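Local coordinates for protein muconate lactonizing enzyme (PDB 3I4K) that belongs to the enolase superfamily, pairing an enolase-type N-terminal domain with a TIM-barrel-like domain that holds a magnesium ion, at residues D136-T141 / G350-P355. Residues are numbered along the deposited sequence; the frame is centred on the assembly and turned at random.
Sequences DKVDVT and GQVAIP
Gly350 O is gripped twice: Val140 N donates to it over 2.9 Å, and a water donates to it as well, using its other hydrogen on Val140 O, 3.0 Å away. Bond and water together pin one end of a short antiparallel ladder. In the middle, Val138 and Val352 form a hydrogen-bonded pair, Val138 N reaching Val352 O and Val352 N reaching Val138 O, both at 3.2 Å. Ile354 N closes the other end with an almost straight bond (178°) to Asp136 O.

On the buried face the two central valines lie side by side, Val138 CG2 3.7 Å from Val352 CG1. The same Val352 methyl, set between its own backbone N and carbonyl carbon (chi1 57°), is pressed from the other strand by Val140 CG2 at 3.4 Å, a tight fit. Leu315 of helix 308-320 covers Val138 and Val352. On the opposite, more exposed face the extended Lys137 chain slants across the end of Gln351, its CD and CE against the amide group.

Strand 137-144, the first of the parallel series, pairs in parallel with strand 167-171 on one side; on the side away from it, strand 351-353, far along the sequence, is added antiparallel, an extension of the TIM-barrel-like domain of this enolase-superfamily fold.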
# COMPACT_ATOMS: atom_id res chain seq x y z
N ASP A 136 -18.77 -5.79 2.51
CA ASP A 136 -19.59 -5.02 3.44
C ASP A 136 -19.83 -5.76 4.74
O ASP A 136 -20.63 -5.33 5.57
CB ASP A 136 -20.93 -4.63 2.80
CG ASP A 136 -21.65 -5.81 2.15
OD1 ASP A 136 -21.79 -6.87 2.80
OD2 ASP A 136 -22.09 -5.68 0.99
N LYS A 137 -19.13 -6.88 4.91
CA LYS A 137 -19.24 -7.69 6.12
C LYS A 137 -18.06 -8.66 6.19
O LYS A 137 -17.58 -9.15 5.17
CB LYS A 137 -20.55 -8.48 6.12
CG LYS A 137 -20.61 -9.59 5.10
CD LYS A 137 -21.93 -10.34 5.16
CE LYS A 137 -21.96 -11.47 4.15
NZ LYS A 137 -23.15 -12.36 4.31
N VAL A 138 -17.60 -8.93 7.41
CA VAL A 138 -16.46 -9.82 7.61
C VAL A 138 -16.75 -10.92 8.62
O VAL A 138 -17.68 -10.80 9.43
CB VAL A 138 -15.21 -9.04 8.11
CG1 VAL A 138 -14.79 -8.00 7.08
CG2 VAL A 138 -15.53 -8.35 9.44
N ASP A 139 -15.98 -11.99 8.57
CA ASP A 139 -16.16 -13.06 9.54
C ASP A 139 -15.46 -12.62 10.82
O ASP A 139 -14.50 -11.84 10.78
CB ASP A 139 -15.59 -14.37 9.02
CG ASP A 139 -16.41 -14.93 7.88
OD1 ASP A 139 -17.65 -14.97 8.00
OD2 ASP A 139 -15.82 -15.35 6.85
N VAL A 140 -15.95 -13.10 11.95
CA VAL A 140 -15.37 -12.74 13.23
C VAL A 140 -15.06 -13.96 14.08
O VAL A 140 -15.94 -14.80 14.34
CB VAL A 140 -16.32 -11.80 14.02
CG1 VAL A 140 -15.70 -11.40 15.36
CG2 VAL A 140 -16.61 -10.55 13.19
N THR A 141 -13.80 -14.07 14.47
CA THR A 141 -13.32 -15.15 15.31
C THR A 141 -13.47 -14.63 16.74
O THR A 141 -13.10 -13.49 17.02
CB THR A 141 -11.82 -15.46 15.05
OG1 THR A 141 -11.64 -15.90 13.70
CG2 THR A 141 -11.32 -16.54 16.00
N GLY A 350 -21.99 -15.15 12.97
CA GLY A 350 -20.54 -15.19 12.93
C GLY A 350 -19.88 -14.05 12.19
O GLY A 350 -18.68 -14.10 11.90
N GLN A 351 -20.64 -13.01 11.90
CA GLN A 351 -20.08 -11.87 11.20
C GLN A 351 -20.49 -10.56 11.84
O GLN A 351 -21.20 -10.52 12.83
CB GLN A 351 -20.56 -11.86 9.74
CG GLN A 351 -20.49 -13.20 9.04
CD GLN A 351 -20.52 -13.05 7.53
OE1 GLN A 351 -19.48 -12.79 6.91
NE2 GLN A 351 -21.70 -13.18 6.94
N VAL A 352 -20.00 -9.48 11.26
CA VAL A 352 -20.32 -8.14 11.70
C VAL A 352 -20.32 -7.29 10.44
O VAL A 352 -19.43 -7.43 9.60
CB VAL A 352 -19.29 -7.60 12.72
CG1 VAL A 352 -17.90 -7.61 12.12
CG2 VAL A 352 -19.68 -6.19 13.15
N ALA A 353 -21.33 -6.45 10.28
CA ALA A 353 -21.44 -5.61 9.10
C ALA A 353 -20.56 -4.38 9.25
O ALA A 353 -20.37 -3.88 10.35
CB ALA A 353 -22.89 -5.20 8.88
N ILE A 354 -20.03 -3.91 8.13
CA ILE A 354 -19.19 -2.72 8.14
C ILE A 354 -20.07 -1.52 8.42
O ILE A 354 -21.16 -1.40 7.86
CB ILE A 354 -18.47 -2.51 6.77
CG1 ILE A 354 -17.26 -3.45 6.65
CG2 ILE A 354 -18.00 -1.06 6.65
CD1 ILE A 354 -17.57 -4.91 6.80
N PRO A 355 -19.62 -0.62 9.30
CA PRO A 355 -20.37 0.59 9.66
C PRO A 355 -20.59 1.52 8.47
O PRO A 355 -19.66 2.14 7.97
CB PRO A 355 -19.48 1.23 10.72
CG PRO A 355 -18.80 0.06 11.34
CD PRO A 355 -18.41 -0.75 10.13
O HOH W 1 -17.33 -16.64 12.49